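Local coordinates for Fe2OG dioxygenase domain-containing protein (Pseudomonas putida, PDB 4J25), which probably hydroxylates prolyl residues in protein substrates as an iron- and 2-oxoglutarate-dependent prolyl 4-hydroxylase built on a double-stranded beta-helix fold, at residues Ile25-Pro30 / His49-Asp54; Asp106-Ala111 / Phe130-Ala135. All coordinates share one frame; numbering follows the deposited sequence.

In the fold
Contact 1 and contact 2 lie with their centres about 13 Å apart and follow one another along the chain, the first closing before the second opens. Contact 1 joins the N-terminal loop before helix 32-42 to the turn that leads into helix 53-67; contact 2 sets helix 103-123 against strand 129-137, an outermost strand of the five-stranded antiparallel sheet. Helix 103-123 is common to both, because Leu-51 CD1 lies 3.7 Å from Tyr-108 CD1 and Pro-27 CD lies 3.2 Å from Gln-107 O. The N-terminal loop therefore packs on a helix that in turn packs on the sheet of the jellyroll holding the manganese ion and N-oxalylglycine.

Contact 1. Residues Ile25-Pro30 / His49-Asp54; sequences ISPEHP and HFLPAD
Phe-50 holds CG anti to its backbone N (chi1 -174°), which turns the ring back along the segment, with one face against His-29 CB and CD1 by Pro-30 CD, while Leu-51, with CG beside the backbone N, sets CD2 against Pro-27 CG. This is loop-to-loop packing at the outer, N-terminal side of the jellyroll: the extended residues before helix 32-42 lie along the turn whose Pro-52 is the N-cap of helix 53-67. No hydrogen bond joins 25-30 to 49-54, so the evidence for the contact is apolar packing and close approaches to carbonyl oxygens. His-29 CB lies over one face of the Phe-50 ring, near its rim, 4.2 Å from the plane. The imidazole itself hardly overlaps that ring; their planes differ by 28°, but the centroids are 5.8 Å apart. A weak hydrogen bond from His-29 ND1 to Pro-27 O is consistent with the imidazole's direction. Pro-30 crosses the Phe-50 side chain at about a right angle, with Pro-30 CD 3.9 Å from Phe-50 CD1. At the other end of the contact, Pro-27 CG rests 3.8 Å from Leu-51 CD2. Helix 103-123 packs against both segments, with Gln-107 touching Pro-27 and Met-112 touching Phe-50. Helix 53-67 adds Leu-55 beside Pro-27 and Val-56 beside Leu-51. Two carbonyls point into the seam between the segments. Phe-50 O receives a CA-H...O contact from His-29 CA at 3.3 Å (129° at the hydrogen), and Glu-28 O approaches Pro-52 CD to 3.2 Å.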
ATOM      1  N   ILE A  25       5.783  -3.044  19.506  1.00 44.22           N
ATOM      2  CA  ILE A  25       4.582  -3.870  19.337  1.00 35.19           C
ATOM      3  C   ILE A  25       4.402  -4.250  17.855  1.00 34.58           C
ATOM      4  O   ILE A  25       4.653  -3.439  16.957  1.00 29.52           O
ATOM      5  CB  ILE A  25       3.306  -3.150  19.843  1.00 33.54           C
ATOM      6  CG1 ILE A  25       2.982  -3.533  21.288  1.00 35.68           C
ATOM      7  CG2 ILE A  25       2.100  -3.526  19.024  1.00 32.03           C
ATOM      8  CD1 ILE A  25       4.022  -3.147  22.242  1.00 37.25           C
ATOM      9  N   SER A  26       3.964  -5.482  17.617  1.00 37.53           N
ATOM     10  CA  SER A  26       3.675  -5.963  16.271  1.00 39.96           C
ATOM     11  C   SER A  26       2.188  -6.276  16.168  1.00 37.47           C
ATOM     12  O   SER A  26       1.691  -7.188  16.819  1.00 39.30           O
ATOM     13  CB  SER A  26       4.502  -7.212  15.971  1.00 42.27           C
ATOM     14  OG  SER A  26       5.862  -6.989  16.307  1.00 43.27           O
ATOM     15  N   PRO A  27       1.463  -5.512  15.347  1.00 34.30           N
ATOM     16  CA  PRO A  27       0.001  -5.632  15.318  1.00 33.22           C
ATOM     17  C   PRO A  27      -0.474  -6.944  14.700  1.00 33.85           C
ATOM     18  O   PRO A  27       0.257  -7.571  13.925  1.00 34.22           O
ATOM     19  CB  PRO A  27      -0.422  -4.445  14.450  1.00 31.81           C
ATOM     20  CG  PRO A  27       0.757  -4.224  13.522  1.00 29.82           C
ATOM     21  CD  PRO A  27       1.968  -4.551  14.350  1.00 31.52           C
ATOM     22  N   GLU A  28      -1.698  -7.342  15.018  1.00 32.78           N
ATOM     23  CA  GLU A  28      -2.263  -8.556  14.456  1.00 34.31           C
ATOM     24  C   GLU A  28      -2.551  -8.359  12.983  1.00 31.81           C
ATOM     25  O   GLU A  28      -3.040  -7.301  12.579  1.00 33.14           O
ATOM     26  CB  GLU A  28      -3.555  -8.937  15.176  1.00 36.40           C
ATOM     27  CG  GLU A  28      -3.352  -9.257  16.628  1.00 40.72           C
ATOM     28  CD  GLU A  28      -2.425 -10.435  16.814  1.00 42.34           C
ATOM     29  OE1 GLU A  28      -2.769 -11.523  16.310  1.00 43.84           O
ATOM     30  OE2 GLU A  28      -1.351 -10.270  17.435  1.00 42.29           O
ATOM     31  N   HIS A  29      -2.251  -9.378  12.184  1.00 29.65           N
ATOM     32  CA  HIS A  29      -2.521  -9.336  10.750  1.00 27.10           C
ATOM     33  C   HIS A  29      -2.742 -10.759  10.234  1.00 25.55           C
ATOM     34  O   HIS A  29      -2.283 -11.715  10.850  1.00 25.43           O
ATOM     35  CB  HIS A  29      -1.365  -8.649   9.998  1.00 26.76           C
ATOM     36  CG  HIS A  29      -0.066  -9.383  10.093  1.00 26.87           C
ATOM     37  ND1 HIS A  29       0.903  -9.063  11.018  1.00 28.38           N
ATOM     38  CD2 HIS A  29       0.424 -10.424   9.381  1.00 26.70           C
ATOM     39  CE1 HIS A  29       1.931  -9.879  10.874  1.00 28.06           C
ATOM     40  NE2 HIS A  29       1.666 -10.714   9.886  1.00 27.37           N
ATOM     41  N   PRO A  30      -3.451 -10.910   9.105  1.00 25.18           N
ATOM     42  CA  PRO A  30      -3.633 -12.264   8.573  1.00 25.87           C
ATOM     43  C   PRO A  30      -2.307 -12.834   8.058  1.00 25.03           C
ATOM     44  O   PRO A  30      -1.342 -12.092   7.951  1.00 24.18           O
ATOM     45  CB  PRO A  30      -4.640 -12.066   7.437  1.00 26.45           C
ATOM     46  CG  PRO A  30      -4.463 -10.672   7.004  1.00 26.63           C
ATOM     47  CD  PRO A  30      -4.049  -9.887   8.234  1.00 25.63           C
ATOM     48  N   HIS A  49      -9.214  -6.183   6.072  1.00 25.34           N
ATOM     49  CA  HIS A  49      -8.917  -6.215   7.499  1.00 24.07           C
ATOM     50  C   HIS A  49      -7.476  -6.647   7.783  1.00 23.67           C
ATOM     51  O   HIS A  49      -7.224  -7.521   8.616  1.00 23.51           O
ATOM     52  CB  HIS A  49      -9.909  -7.141   8.191  1.00 26.52           C
ATOM     53  CG  HIS A  49     -11.336  -6.792   7.903  1.00 30.21           C
ATOM     54  ND1 HIS A  49     -11.848  -5.530   8.120  1.00 31.93           N
ATOM     55  CD2 HIS A  49     -12.351  -7.527   7.392  1.00 32.67           C
ATOM     56  CE1 HIS A  49     -13.124  -5.509   7.777  1.00 33.32           C
ATOM     57  NE2 HIS A  49     -13.454  -6.708   7.331  1.00 33.97           N
ATOM     58  N   PHE A  50      -6.534  -6.014   7.091  1.00 22.58           N
ATOM     59  CA  PHE A  50      -5.121  -6.336   7.252  1.00 21.92           C
ATOM     60  C   PHE A  50      -4.629  -6.013   8.669  1.00 22.51           C
ATOM     61  O   PHE A  50      -3.728  -6.667   9.194  1.00 22.71           O
ATOM     62  CB  PHE A  50      -4.272  -5.604   6.202  1.00 21.10           C
ATOM     63  CG  PHE A  50      -2.833  -6.004   6.232  1.00 19.98           C
ATOM     64  CD1 PHE A  50      -2.455  -7.267   5.830  1.00 19.26           C
ATOM     65  CD2 PHE A  50      -1.865  -5.128   6.714  1.00 20.82           C
ATOM     66  CE1 PHE A  50      -1.116  -7.662   5.887  1.00 21.03           C
ATOM     67  CE2 PHE A  50      -0.539  -5.507   6.771  1.00 21.14           C
ATOM     68  CZ  PHE A  50      -0.162  -6.786   6.349  1.00 20.50           C
ATOM     69  N   LEU A  51      -5.247  -5.021   9.293  1.00 20.64           N
ATOM     70  CA  LEU A  51      -4.855  -4.614  10.627  1.00 22.26           C
ATOM     71  C   LEU A  51      -6.102  -4.392  11.467  1.00 24.51           C
ATOM     72  O   LEU A  51      -7.171  -4.109  10.929  1.00 26.80           O
ATOM     73  CB  LEU A  51      -4.006  -3.341  10.560  1.00 21.07           C
ATOM     74  CG  LEU A  51      -2.654  -3.489   9.850  1.00 22.13           C
ATOM     75  CD1 LEU A  51      -2.003  -2.130   9.674  1.00 22.05           C
ATOM     76  CD2 LEU A  51      -1.703  -4.435  10.578  1.00 22.07           C
ATOM     77  N   PRO A  52      -5.979  -4.527  12.790  1.00 26.62           N
ATOM     78  CA  PRO A  52      -7.173  -4.334  13.615  1.00 28.00           C
ATOM     79  C   PRO A  52      -7.742  -2.928  13.461  1.00 26.33           C
ATOM     80  O   PRO A  52      -7.001  -1.978  13.241  1.00 24.24           O
ATOM     81  CB  PRO A  52      -6.669  -4.582  15.044  1.00 29.90           C
ATOM     82  CG  PRO A  52      -5.187  -4.427  14.978  1.00 30.28           C
ATOM     83  CD  PRO A  52      -4.772  -4.792  13.590  1.00 28.05           C
ATOM     84  N   ALA A  53      -9.059  -2.804  13.590  1.00 27.10           N
ATOM     85  CA  ALA A  53      -9.732  -1.538  13.341  1.00 24.93           C
ATOM     86  C   ALA A  53      -9.183  -0.360  14.154  1.00 26.65           C
ATOM     87  O   ALA A  53      -9.129   0.753  13.643  1.00 24.75           O
ATOM     88  CB  ALA A  53     -11.227  -1.695  13.568  1.00 26.67           C
ATOM     89  N   ASP A  54      -8.787  -0.577  15.407  1.00 26.21           N
ATOM     90  CA  ASP A  54      -8.328   0.541  16.239  1.00 29.50           C
ATOM     91  C   ASP A  54      -7.030   1.133  15.692  1.00 26.76           C
ATOM     92  O   ASP A  54      -6.827   2.347  15.771  1.00 27.33           O
ATOM     93  CB  ASP A  54      -8.155   0.138  17.716  1.00 31.93           C
ATOM     94  CG  ASP A  54      -9.456   0.220  18.501  1.00 37.31           C
ATOM     95  OD1 ASP A  54     -10.531   0.337  17.870  1.00 37.91           O
ATOM     96  OD2 ASP A  54      -9.403   0.174  19.757  1.00 40.33           O
TER

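Contact 2. Residues Asp106-Ala111 / Phe130-Ala135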
ATOM      1  N   ASP A 106       4.683   2.978  13.760  1.00 20.74           N
ATOM      2  CA  ASP A 106       5.700   2.014  14.172  1.00 21.92           C
ATOM      3  C   ASP A 106       5.161   0.607  14.003  1.00 22.07           C
ATOM      4  O   ASP A 106       5.876  -0.303  13.577  1.00 21.53           O
ATOM      5  CB  ASP A 106       6.106   2.212  15.644  1.00 26.38           C
ATOM      6  CG  ASP A 106       7.065   3.372  15.855  1.00 28.69           C
ATOM      7  OD1 ASP A 106       7.304   4.158  14.921  1.00 29.36           O
ATOM      8  OD2 ASP A 106       7.580   3.502  16.985  1.00 31.76           O
ATOM      9  N   GLN A 107       3.894   0.428  14.356  1.00 19.89           N
ATOM     10  CA  GLN A 107       3.247  -0.863  14.231  1.00 19.85           C
ATOM     11  C   GLN A 107       3.034  -1.226  12.746  1.00 18.79           C
ATOM     12  O   GLN A 107       3.171  -2.379  12.356  1.00 16.85           O
ATOM     13  CB  GLN A 107       1.925  -0.843  14.972  1.00 21.00           C
ATOM     14  CG  GLN A 107       2.079  -0.728  16.485  1.00 23.15           C
ATOM     15  CD  GLN A 107       0.773  -0.978  17.213  1.00 24.81           C
ATOM     16  OE1 GLN A 107      -0.040  -1.798  16.791  1.00 24.37           O
ATOM     17  NE2 GLN A 107       0.567  -0.269  18.314  1.00 26.91           N
ATOM     18  N   TYR A 108       2.702  -0.237  11.927  1.00 19.76           N
ATOM     19  CA  TYR A 108       2.560  -0.488  10.495  1.00 19.39           C
ATOM     20  C   TYR A 108       3.886  -0.942   9.904  1.00 18.31           C
ATOM     21  O   TYR A 108       3.927  -1.904   9.145  1.00 17.01           O
ATOM     22  CB  TYR A 108       2.055   0.746   9.754  1.00 18.46           C
ATOM     23  CG  TYR A 108       1.777   0.456   8.295  1.00 17.55           C
ATOM     24  CD1 TYR A 108       0.855  -0.512   7.937  1.00 17.60           C
ATOM     25  CD2 TYR A 108       2.446   1.141   7.277  1.00 17.11           C
ATOM     26  CE1 TYR A 108       0.591  -0.795   6.606  1.00 17.17           C
ATOM     27  CE2 TYR A 108       2.180   0.869   5.942  1.00 17.58           C
ATOM     28  CZ  TYR A 108       1.253  -0.105   5.621  1.00 16.56           C
ATOM     29  OH  TYR A 108       0.977  -0.388   4.306  1.00 18.29           O
ATOM     30  N   LEU A 109       4.967  -0.249  10.253  1.00 19.33           N
ATOM     31  CA  LEU A 109       6.293  -0.595   9.742  1.00 21.97           C
ATOM     32  C   LEU A 109       6.731  -1.979  10.202  1.00 20.98           C
ATOM     33  O   LEU A 109       7.369  -2.703   9.448  1.00 20.45           O
ATOM     34  CB  LEU A 109       7.347   0.436  10.142  1.00 23.53           C
ATOM     35  CG  LEU A 109       7.091   1.855   9.637  1.00 26.09           C
ATOM     36  CD1 LEU A 109       8.181   2.786  10.184  1.00 28.27           C
ATOM     37  CD2 LEU A 109       7.008   1.920   8.103  1.00 25.00           C
ATOM     38  N   ALA A 110       6.387  -2.352  11.430  1.00 18.39           N
ATOM     39  CA  ALA A 110       6.771  -3.662  11.934  1.00 18.42           C
ATOM     40  C   ALA A 110       6.091  -4.753  11.115  1.00 20.35           C
ATOM     41  O   ALA A 110       6.728  -5.741  10.749  1.00 20.67           O
ATOM     42  CB  ALA A 110       6.460  -3.795  13.424  1.00 21.81           C
ATOM     43  N   ALA A 111       4.820  -4.555  10.770  1.00 18.41           N
ATOM     44  CA  ALA A 111       4.099  -5.542   9.965  1.00 15.77           C
ATOM     45  C   ALA A 111       4.655  -5.609   8.537  1.00 16.15           C
ATOM     46  O   ALA A 111       4.776  -6.699   7.953  1.00 15.11           O
ATOM     47  CB  ALA A 111       2.608  -5.222   9.930  1.00 14.96           C
ATOM     48  N   PHE A 130      11.513  -0.657   3.097  1.00 14.72           N
ATOM     49  CA  PHE A 130      10.158  -0.260   2.770  1.00 14.22           C
ATOM     50  C   PHE A 130      10.066   1.213   3.082  1.00 16.78           C
ATOM     51  O   PHE A 130      10.442   1.646   4.176  1.00 20.30           O
ATOM     52  CB  PHE A 130       9.151  -1.036   3.621  1.00 14.13           C
ATOM     53  CG  PHE A 130       7.712  -0.663   3.359  1.00 16.14           C
ATOM     54  CD1 PHE A 130       6.962   0.025   4.328  1.00 17.74           C
ATOM     55  CD2 PHE A 130       7.109  -0.979   2.144  1.00 15.63           C
ATOM     56  CE1 PHE A 130       5.630   0.372   4.084  1.00 17.99           C
ATOM     57  CE2 PHE A 130       5.784  -0.645   1.902  1.00 16.97           C
ATOM     58  CZ  PHE A 130       5.037   0.040   2.885  1.00 16.19           C
ATOM     59  N   GLU A 131       9.624   1.996   2.117  1.00 15.50           N
ATOM     60  CA  GLU A 131       9.428   3.411   2.314  1.00 18.78           C
ATOM     61  C   GLU A 131       7.945   3.684   2.118  1.00 19.29           C
ATOM     62  O   GLU A 131       7.310   3.125   1.219  1.00 18.22           O
ATOM     63  CB  GLU A 131      10.274   4.231   1.334  1.00 20.42           C
ATOM     64  CG  GLU A 131       9.909   3.989  -0.137  1.00 24.27           C
ATOM     65  CD  GLU A 131      10.613   4.915  -1.108  1.00 27.09           C
ATOM     66  OE1 GLU A 131      11.335   5.827  -0.660  1.00 28.85           O
ATOM     67  OE2 GLU A 131      10.441   4.725  -2.330  1.00 28.83           O
ATOM     68  N   CYS A 132       7.383   4.543   2.955  1.00 18.33           N
ATOM     69  CA  CYS A 132       5.982   4.880   2.812  1.00 18.27           C
ATOM     70  C   CYS A 132       5.663   6.281   3.311  1.00 19.15           C
ATOM     71  O   CYS A 132       6.495   6.947   3.948  1.00 18.92           O
ATOM     72  CB  CYS A 132       5.120   3.848   3.515  1.00 18.26           C
ATOM     73  SG  CYS A 132       5.412   3.779   5.262  1.00 22.19           S
ATOM     74  N   HIS A 133       4.465   6.745   2.963  1.00 17.00           N
ATOM     75  CA  HIS A 133       3.998   8.050   3.382  1.00 16.69           C
ATOM     76  C   HIS A 133       2.496   8.080   3.239  1.00 16.88           C
ATOM     77  O   HIS A 133       1.916   7.250   2.507  1.00 15.00           O
ATOM     78  CB  HIS A 133       4.647   9.179   2.570  1.00 18.23           C
ATOM     79  CG  HIS A 133       4.239   9.221   1.130  1.00 20.65           C
ATOM     80  ND1 HIS A 133       3.075   9.826   0.701  1.00 21.28           N
ATOM     81  CD2 HIS A 133       4.859   8.769   0.015  1.00 19.46           C
ATOM     82  CE1 HIS A 133       2.989   9.730  -0.613  1.00 19.14           C
ATOM     83  NE2 HIS A 133       4.058   9.094  -1.052  1.00 19.26           N
ATOM     84  N   PHE A 134       1.874   9.026   3.933  1.00 15.71           N
ATOM     85  CA  PHE A 134       0.423   9.179   3.887  1.00 17.17           C
ATOM     86  C   PHE A 134       0.025   9.951   2.646  1.00 19.58           C
ATOM     87  O   PHE A 134       0.829  10.688   2.078  1.00 18.16           O
ATOM     88  CB  PHE A 134      -0.114   9.900   5.138  1.00 16.62           C
ATOM     89  CG  PHE A 134      -0.065   9.066   6.381  1.00 17.35           C
ATOM     90  CD1 PHE A 134      -0.998   8.074   6.604  1.00 17.42           C
ATOM     91  CD2 PHE A 134       0.928   9.256   7.311  1.00 17.69           C
ATOM     92  CE1 PHE A 134      -0.947   7.299   7.750  1.00 17.69           C
ATOM     93  CE2 PHE A 134       0.982   8.490   8.448  1.00 18.36           C
ATOM     94  CZ  PHE A 134       0.049   7.510   8.673  1.00 16.34           C
ATOM     95  N   ALA A 135      -1.218   9.767   2.217  1.00 20.62           N
ATOM     96  CA  ALA A 135      -1.744  10.506   1.083  1.00 23.29           C
ATOM     97  C   ALA A 135      -3.203  10.828   1.341  1.00 24.48           C
ATOM     98  O   ALA A 135      -3.979   9.962   1.735  1.00 25.39           O
ATOM     99  CB  ALA A 135      -1.583   9.685  -0.219  1.00 23.35           C
TER
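Helix 106-111 and strand 130-135 run roughly antiparallel, at 145° between their N-to-C directions, with the segment axes 10.1 Å apart at closest approach and the nearest CA pair, Leu-109 and Phe-130, separated by 8.0 Å. Four side chains bridge that gap, without a hydrogen bond between the segments. From the helix come Tyr-108 and Leu-109; from the strand come Phe-130 and Cys-132, two residues apart and both directed at the helix, whereas the CB of Glu-131 between them points away. Tyr-108 and Phe-130 both carry CG anti to the backbone N (chi1 -174° and 179°), a torsion that extends each ring from its own backbone into the gap. The two side chains cross at about a right angle. They touch through CE2 of Tyr-108 and CE1 of Phe-130, 3.9 Å apart, the tyrosine carbon lying at the edge of the phenylalanine ring, near its plane. Leu-109 CD2 also lies by that edge, 4.2 Å from Phe-130 CD1. The same methyl meets Cys-132 SG at 3.8 Å, and the sulfur sits at the edge of the Tyr-108 ring, 4.4 Å from CE2. The sulfur thus touches both the leucine methyl and the tyrosine edge, in purely van der Waals contact. The neighbouring strand 214-222 extends this apolar layer: Phe-221 meets the Phe-130 ring and Leu-217 touches Tyr-108. Manganese lies about 12 Å from the Phe-130 side chain and N-oxalylglycine about 10 Å from that of Cys-132, so the packing is near the active site but does not line it. A helix packed on the major sheet, running roughly along an edge strand, fits the double-stranded beta-helix (jellyroll) fold of 2-oxoglutarate oxygenases.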